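PDB 3A2Q: 6-aminohexanoate-cyclic-dimer hydrolase from Arthrobacter sp., which hydrolyses the cyclic dimer of 6-aminohexanoate, a by-product of nylon-6 manufacture, to the linear dimer. Local coordinates for residues A[231-234]-A[235-238]; A[321-324]-A[325-329]; A[168-172]-A[173-177]. The protein carries 1 engineered substitution. All coordinates share one frame; numbering follows the deposited sequence.

The three contacts are local and lie in series along the chain, about 20 to 23 Å apart between centres, and none touches another. Contact 3 (168-172 with 173-177) is fully buried at the middle of the fold, where a central strand turns into a helix beside the bound 6-aminohexanoic acid. Contact 2 (321-324 with 325-329) is partly buried and runs along a single helix. Contact 1 (231-234 with 235-238) is a surface turn in a loop, built without regular helix or strand. Each centres on one carboxylate: Asp-236 takes a backbone N-H and bonds to the hydroxyl of Ser-195, Glu-323 pairs with an arginine three residues on, and Asp-170 gathers an arginine and several backbone N-H groups.

Contact 1: residues A[231-234]-A[235-238]; sequences GHRP and GDTF
Asp-236 folds its side chain back across a type II beta turn, Arg-233 to Asp-236, to hold the N-H of the residue that starts it. Its CB lies 3.6 Å from His-232 ND1. The imidazole slides past in the opposite direction with its plane nearly square to the carboxylate (85°), and Asp-236 O sits at the ring edge, 3.4 Å from His-232 CE1. CG stands anti to the carbonyl carbon (chi1 -77°), which brings the carboxylate alongside Arg-233. There Asp-236 OD2 accepts a 2.8 Å hydrogen bond from Arg-233 N, which meets it from above the carboxylate plane, and it also touches Arg-233 CB at 3.5 Å; a water lies within bonding distance of both Asp-236 OD2 and Gly-231 O. OD1 bonds to Ser-195 OG and, through another water, to Pro-234 O. The backbone bond from Asp-236 N to Arg-233 O, 3.0 Å, closes the turn, and Gly-235 takes the positive phi (92°) of its third position. With an alanine here, Arg-233 N and Ser-195 OG would probably lose their partner and the turn would be less firmly fixed. The loop runs from helix 219-229 toward helix 247-250 on the surface. Arg-233 makes a cation-pi contact with Tyr-102 at the start of helix 102-110, while Thr-237 OG1 bonds to Asp-204 on helix 202-207.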
loop_
_atom_site.group_PDB
_atom_site.type_symbol
_atom_site.label_atom_id
_atom_site.label_comp_id
_atom_site.label_asym_id
_atom_site.label_seq_id
_atom_site.Cartn_x
_atom_site.Cartn_y
_atom_site.Cartn_z
ATOM N N GLY A 231 -9.807 3.717 13.787
ATOM C CA GLY A 231 -10.638 3.373 14.930
ATOM C C GLY A 231 -11.031 1.913 15.042
ATOM O O GLY A 231 -11.174 1.215 14.035
ATOM N N HIS A 232 -11.219 1.448 16.275
ATOM C CA HIS A 232 -11.605 0.061 16.526
ATOM C C HIS A 232 -13.055 -0.223 16.139
ATOM O O HIS A 232 -13.967 0.504 16.538
ATOM C CB HIS A 232 -11.428 -0.282 18.008
ATOM C CG HIS A 232 -11.798 -1.694 18.347
ATOM N ND1 HIS A 232 -11.023 -2.775 17.985
ATOM C CD2 HIS A 232 -12.886 -2.205 18.971
ATOM C CE1 HIS A 232 -11.618 -3.890 18.369
ATOM N NE2 HIS A 232 -12.751 -3.571 18.968
ATOM N N ARG A 233 -13.262 -1.291 15.372
ATOM C CA ARG A 233 -14.603 -1.693 14.957
ATOM C C ARG A 233 -14.847 -3.090 15.518
ATOM O O ARG A 233 -13.903 -3.804 15.853
ATOM C CB ARG A 233 -14.736 -1.728 13.422
ATOM C CG ARG A 233 -14.379 -0.421 12.696
ATOM C CD ARG A 233 -15.096 0.800 13.267
ATOM N NE ARG A 233 -16.556 0.735 13.168
ATOM C CZ ARG A 233 -17.258 1.010 12.072
ATOM N NH1 ARG A 233 -16.648 1.374 10.953
ATOM N NH2 ARG A 233 -18.583 0.930 12.102
ATOM N N PRO A 234 -16.118 -3.498 15.628
ATOM C CA PRO A 234 -16.450 -4.825 16.159
ATOM C C PRO A 234 -15.720 -5.978 15.472
ATOM O O PRO A 234 -15.780 -6.131 14.247
ATOM C CB PRO A 234 -17.965 -4.906 15.968
ATOM C CG PRO A 234 -18.398 -3.476 16.033
ATOM C CD PRO A 234 -17.336 -2.764 15.241
ATOM N N GLY A 235 -15.028 -6.785 16.267
ATOM C CA GLY A 235 -14.318 -7.922 15.715
ATOM C C GLY A 235 -12.872 -7.673 15.331
ATOM O O GLY A 235 -12.112 -8.627 15.164
ATOM N N ASP A 236 -12.479 -6.410 15.183
ATOM C CA ASP A 236 -11.095 -6.106 14.826
ATOM C C ASP A 236 -10.156 -6.819 15.784
ATOM O O ASP A 236 -10.284 -6.699 16.996
ATOM C CB ASP A 236 -10.816 -4.603 14.887
ATOM C CG ASP A 236 -11.366 -3.859 13.696
ATOM O OD1 ASP A 236 -11.770 -4.513 12.713
ATOM O OD2 ASP A 236 -11.380 -2.613 13.748
ATOM N N THR A 237 -9.200 -7.554 15.232
ATOM C CA THR A 237 -8.260 -8.293 16.054
ATOM C C THR A 237 -7.248 -7.389 16.728
ATOM O O THR A 237 -6.979 -7.507 17.922
ATOM C CB THR A 237 -7.477 -9.316 15.216
ATOM O OG1 THR A 237 -8.389 -10.248 14.629
ATOM C CG2 THR A 237 -6.471 -10.052 16.088
ATOM N N PHE A 238 -6.689 -6.479 15.944
ATOM C CA PHE A 238 -5.668 -5.582 16.440
ATOM C C PHE A 238 -6.193 -4.175 16.677
ATOM O O PHE A 238 -7.231 -3.786 16.145
ATOM C CB PHE A 238 -4.507 -5.590 15.443
ATOM C CG PHE A 238 -3.978 -6.972 15.168
ATOM C CD1 PHE A 238 -3.139 -7.601 16.079
ATOM C CD2 PHE A 238 -4.384 -7.676 14.039
ATOM C CE1 PHE A 238 -2.713 -8.911 15.872
ATOM C CE2 PHE A 238 -3.967 -8.986 13.822
ATOM C CZ PHE A 238 -3.129 -9.603 14.742
HETATM O O HOH W 1 -9.324 -1.137 13.767
HETATM O O HOH W 2 -9.071 -2.060 16.392
HETATM O O HOH W 3 -14.051 -6.073 12.088
#

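Contact 2: residues A[321-324]-A[325-329]; sequences AREI and ERNGE
The guanidinium of Arg-326 presents one edge to the carboxylate of Glu-323, the two planes turned 48° apart, and grips it side-on with two nitrogens. Both close on the same oxygen: in a salt bridge, Arg-326 NH2 lies 2.6 Å from Glu-323 OE2, nearly in line with its C-O bond, while Arg-326 NE reaches Glu-323 OE2 at 2.9 Å from above the carboxylate plane. Glu-323 OE1 takes a weak bond from Arg-326 NE and another from Asp-202 N. The bend of Glu-323 at chi2 (57°) turns its carboxylate along the helix toward Arg-326, three residues on. The Asn-327 amide stands at 77° to that carboxylate; its ND2 donates to Glu-323 O at 3.1 Å, and Asn-327 N reaches the same Glu-323 O, at 3.0 Å, from the opposite face of the carbonyl. A water joins Asn-327 ND2 to Glu-323 OE2. At the Arg-322 guanidinium edge another water leads to Glu-325 OE1, while Arg-322 NH1 bonds to Ser-203 OG. Ile-324 packs on Val-348 of helix 342-352 and on Met-123 of the ligand pocket. The buried side chain of Glu-323 lies about 7 Å from a bound 6-aminohexanoic acid; its charge is matched within helix 308-331, which probably favours the ionised form.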
loop_
_atom_site.group_PDB
_atom_site.type_symbol
_atom_site.label_atom_id
_atom_site.label_comp_id
_atom_site.label_asym_id
_atom_site.label_seq_id
_atom_site.Cartn_x
_atom_site.Cartn_y
_atom_site.Cartn_z
ATOM N N ALA A 321 -3.965 -20.512 0.627
ATOM C CA ALA A 321 -4.684 -21.773 0.504
ATOM C C ALA A 321 -6.109 -21.634 1.024
ATOM O O ALA A 321 -7.062 -22.067 0.378
ATOM C CB ALA A 321 -3.956 -22.863 1.277
ATOM N N ARG A 322 -6.256 -21.027 2.197
ATOM C CA ARG A 322 -7.577 -20.850 2.785
ATOM C C ARG A 322 -8.371 -19.764 2.075
ATOM O O ARG A 322 -9.602 -19.768 2.102
ATOM C CB ARG A 322 -7.453 -20.532 4.282
ATOM C CG ARG A 322 -6.863 -21.669 5.105
ATOM C CD ARG A 322 -7.004 -21.416 6.605
ATOM N NE ARG A 322 -8.407 -21.328 6.999
ATOM C CZ ARG A 322 -8.976 -20.236 7.504
ATOM N NH1 ARG A 322 -8.262 -19.133 7.686
ATOM N NH2 ARG A 322 -10.262 -20.245 7.822
ATOM N N GLU A 323 -7.670 -18.840 1.428
ATOM C CA GLU A 323 -8.325 -17.759 0.702
ATOM C C GLU A 323 -8.941 -18.325 -0.578
ATOM O O GLU A 323 -10.008 -17.895 -1.012
ATOM C CB GLU A 323 -7.312 -16.673 0.358
ATOM C CG GLU A 323 -7.934 -15.378 -0.115
ATOM C CD GLU A 323 -8.900 -14.787 0.898
ATOM O OE1 GLU A 323 -8.812 -15.130 2.098
ATOM O OE2 GLU A 323 -9.744 -13.968 0.490
ATOM N N ILE A 324 -8.252 -19.289 -1.178
ATOM C CA ILE A 324 -8.747 -19.937 -2.391
ATOM C C ILE A 324 -10.047 -20.644 -2.008
ATOM O O ILE A 324 -11.022 -20.657 -2.763
ATOM C CB ILE A 324 -7.735 -20.981 -2.907
ATOM C CG1 ILE A 324 -6.496 -20.271 -3.456
ATOM C CG2 ILE A 324 -8.390 -21.861 -3.974
ATOM C CD1 ILE A 324 -5.392 -21.212 -3.895
ATOM N N GLU A 325 -10.043 -21.223 -0.814
ATOM C CA GLU A 325 -11.202 -21.926 -0.288
ATOM C C GLU A 325 -12.347 -20.952 -0.018
ATOM O O GLU A 325 -13.494 -21.218 -0.363
ATOM C CB GLU A 325 -10.808 -22.671 0.994
ATOM C CG GLU A 325 -11.972 -23.108 1.865
ATOM C CD GLU A 325 -11.533 -24.037 2.978
ATOM O OE1 GLU A 325 -10.456 -23.793 3.567
ATOM O OE2 GLU A 325 -12.267 -25.008 3.267
ATOM N N ARG A 326 -12.031 -19.815 0.592
ATOM C CA ARG A 326 -13.046 -18.814 0.905
ATOM C C ARG A 326 -13.726 -18.267 -0.345
ATOM O O ARG A 326 -14.941 -18.052 -0.364
ATOM C CB ARG A 326 -12.427 -17.654 1.693
ATOM C CG ARG A 326 -13.461 -16.681 2.244
ATOM C CD ARG A 326 -12.824 -15.493 2.966
ATOM N NE ARG A 326 -12.177 -14.565 2.046
ATOM C CZ ARG A 326 -12.812 -13.708 1.258
ATOM N NH1 ARG A 326 -14.129 -13.639 1.264
ATOM N NH2 ARG A 326 -12.113 -12.918 0.463
ATOM N N ASN A 327 -12.938 -18.017 -1.383
ATOM C CA ASN A 327 -13.497 -17.497 -2.622
ATOM C C ASN A 327 -14.358 -18.560 -3.300
ATOM O O ASN A 327 -15.378 -18.248 -3.904
ATOM C CB ASN A 327 -12.374 -17.006 -3.542
ATOM C CG ASN A 327 -11.999 -15.561 -3.269
ATOM O OD1 ASN A 327 -12.699 -14.639 -3.687
ATOM N ND2 ASN A 327 -10.902 -15.357 -2.548
ATOM N N GLY A 328 -13.951 -19.817 -3.174
ATOM C CA GLY A 328 -14.724 -20.895 -3.759
ATOM C C GLY A 328 -16.118 -20.901 -3.160
ATOM O O GLY A 328 -17.114 -21.033 -3.873
ATOM N N GLU A 329 -16.192 -20.747 -1.841
ATOM C CA GLU A 329 -17.476 -20.732 -1.151
ATOM C C GLU A 329 -18.350 -19.574 -1.606
ATOM O O GLU A 329 -19.572 -19.701 -1.667
ATOM C CB GLU A 329 -17.277 -20.643 0.362
ATOM C CG GLU A 329 -16.592 -21.845 0.976
ATOM C CD GLU A 329 -16.541 -21.759 2.488
ATOM O OE1 GLU A 329 -17.622 -21.692 3.112
ATOM O OE2 GLU A 329 -15.425 -21.752 3.054
HETATM O O HOH W 4 -10.845 -22.706 6.650
HETATM O O HOH W 5 -9.926 -12.676 -1.784
#

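Contact 3: residues A[168-172]-A[173-177]; sequences GNDAA and GAVRI. Engineered in segment 173-177: Ala-174 (natural residue Ser). With ACA (6-aminohexanoic acid), chain C; ACA (6-aminohexanoic acid), chain B.
From Asp-170 the chain leaves its strand and doubles back, through positive phi (128°) at Gly-173, to bring the CA atoms of Asp-170 and Ala-174 within 4.1 Å. With CG anti to the backbone N (chi1 -170°), the Asp-170 carboxylate reaches the N-H groups of 173-177. The Arg-176 side chain crosses that of Asp-170 at about a right angle and grips it side-on in a salt bridge: Arg-176 NH2 meets Asp-170 OD1 at 2.8 Å, on the syn side but tilted out of the carboxylate plane, and Arg-176 NE meets Asp-170 OD2 at 3.0 Å from above that plane. Asp-170 OD2 also accepts from Val-175 N, 3.0 Å, and Arg-176 N, 3.2 Å, so three donors hold it at the start of the helix. Within the loop, Ala-171 N and Ala-172 N, each at 2.9 Å, donate to O of one 6-aminohexanoic acid, consistent with an oxyanion hole. Beside that oxygen lies engineered Ala-174, replacing the serine that by similarity forms the acyl-ester intermediate. Asn-169 OD1 bonds to Lys-72, by similarity part of the charge relay. Strand 165-170 pairs antiparallel with strand 211-216, helix 176-182 continues from the loop, and Asn-429 of helix 427-431 and Gln-452 of strand 448-455 bond to Asp-170 OD1 and Arg-176 NH1 respectively.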
loop_
_atom_site.group_PDB
_atom_site.type_symbol
_atom_site.label_atom_id
_atom_site.label_comp_id
_atom_site.label_asym_id
_atom_site.label_seq_id
_atom_site.Cartn_x
_atom_site.Cartn_y
_atom_site.Cartn_z
ATOM N N GLY A 168 -5.583 0.652 -0.482
ATOM C CA GLY A 168 -4.750 -0.481 -0.818
ATOM C C GLY A 168 -4.435 -1.188 0.480
ATOM O O GLY A 168 -4.856 -0.735 1.546
ATOM N N ASN A 169 -3.757 -2.326 0.413
ATOM C CA ASN A 169 -3.366 -2.998 1.645
ATOM C C ASN A 169 -1.894 -3.325 1.548
ATOM O O ASN A 169 -1.306 -3.271 0.460
ATOM C CB ASN A 169 -4.217 -4.231 1.965
ATOM C CG ASN A 169 -4.804 -4.876 0.745
ATOM O OD1 ASN A 169 -4.088 -5.457 -0.068
ATOM N ND2 ASN A 169 -6.128 -4.786 0.610
ATOM N N ASP A 170 -1.308 -3.685 2.679
ATOM C CA ASP A 170 0.128 -3.883 2.759
ATOM C C ASP A 170 0.486 -5.014 3.729
ATOM O O ASP A 170 0.297 -4.880 4.938
ATOM C CB ASP A 170 0.696 -2.532 3.235
ATOM C CG ASP A 170 2.192 -2.437 3.155
ATOM O OD1 ASP A 170 2.879 -3.356 3.640
ATOM O OD2 ASP A 170 2.682 -1.416 2.619
ATOM N N ALA A 171 1.008 -6.119 3.195
ATOM C CA ALA A 171 1.397 -7.267 4.013
ATOM C C ALA A 171 2.914 -7.454 4.026
ATOM O O ALA A 171 3.466 -8.062 4.947
ATOM C CB ALA A 171 0.722 -8.538 3.498
ATOM N N ALA A 172 3.578 -6.945 2.991
ATOM C CA ALA A 172 5.033 -7.028 2.886
ATOM C C ALA A 172 5.565 -5.753 2.230
ATOM O O ALA A 172 6.743 -5.664 1.888
ATOM C CB ALA A 172 5.441 -8.259 2.069
ATOM N N GLY A 173 4.678 -4.769 2.071
ATOM C CA GLY A 173 5.031 -3.495 1.463
ATOM C C GLY A 173 4.096 -3.102 0.323
ATOM O O GLY A 173 4.358 -2.133 -0.389
ATOM N N ALA A 174 2.986 -3.828 0.177
ATOM C CA ALA A 174 2.021 -3.605 -0.911
ATOM C C ALA A 174 1.424 -2.207 -1.109
ATOM O O ALA A 174 0.759 -1.961 -2.113
ATOM C CB ALA A 174 0.901 -4.638 -0.822
ATOM N N VAL A 175 1.608 -1.302 -0.153
ATOM C CA VAL A 175 1.132 0.067 -0.353
ATOM C C VAL A 175 2.377 0.928 -0.569
ATOM O O VAL A 175 2.450 1.723 -1.508
ATOM C CB VAL A 175 0.342 0.613 0.865
ATOM C CG1 VAL A 175 0.365 2.140 0.862
ATOM C CG2 VAL A 175 -1.098 0.131 0.806
ATOM N N ARG A 176 3.366 0.744 0.295
ATOM C CA ARG A 176 4.603 1.504 0.213
ATOM C C ARG A 176 5.381 1.255 -1.073
ATOM O O ARG A 176 5.917 2.190 -1.660
ATOM C CB ARG A 176 5.480 1.197 1.430
ATOM C CG ARG A 176 4.912 1.740 2.742
ATOM C CD ARG A 176 5.590 1.060 3.936
ATOM N NE ARG A 176 5.122 -0.316 4.072
ATOM C CZ ARG A 176 5.767 -1.273 4.734
ATOM N NH1 ARG A 176 6.925 -1.017 5.330
ATOM N NH2 ARG A 176 5.251 -2.495 4.796
ATOM N N ILE A 177 5.433 0.006 -1.527
ATOM C CA ILE A 177 6.167 -0.313 -2.753
ATOM C C ILE A 177 5.565 0.396 -3.972
ATOM O O ILE A 177 6.273 1.099 -4.693
ATOM C CB ILE A 177 6.239 -1.853 -2.968
ATOM C CG1 ILE A 177 7.087 -2.470 -1.850
ATOM C CG2 ILE A 177 6.870 -2.173 -4.322
ATOM C CD1 ILE A 177 7.042 -3.980 -1.754
HETATM C C ACA C . 1.484 -7.713 -0.408
HETATM O O ACA C . 1.788 -7.169 0.658
HETATM C C2 ACA C . 2.550 -8.092 -1.426
HETATM C C3 ACA C . 3.548 -9.115 -0.895
HETATM C C4 ACA C . 3.044 -10.554 -1.029
HETATM C C5 ACA C . 3.606 -11.439 0.085
HETATM C C6 ACA C . 2.921 -12.800 0.158
HETATM N N ACA C . 1.741 -12.794 1.024
HETATM C C ACA B . 0.490 -12.889 0.581
HETATM O O ACA B . 0.213 -13.165 -0.586
HETATM C C2 ACA B . -0.612 -12.634 1.587
HETATM C C3 ACA B . -1.702 -11.732 1.033
HETATM C C4 ACA B . -1.384 -10.273 1.317
HETATM C C5 ACA B . -1.641 -9.386 0.112
HETATM C C6 ACA B . -0.873 -8.074 0.222
HETATM N N ACA B . 0.228 -7.994 -0.737
#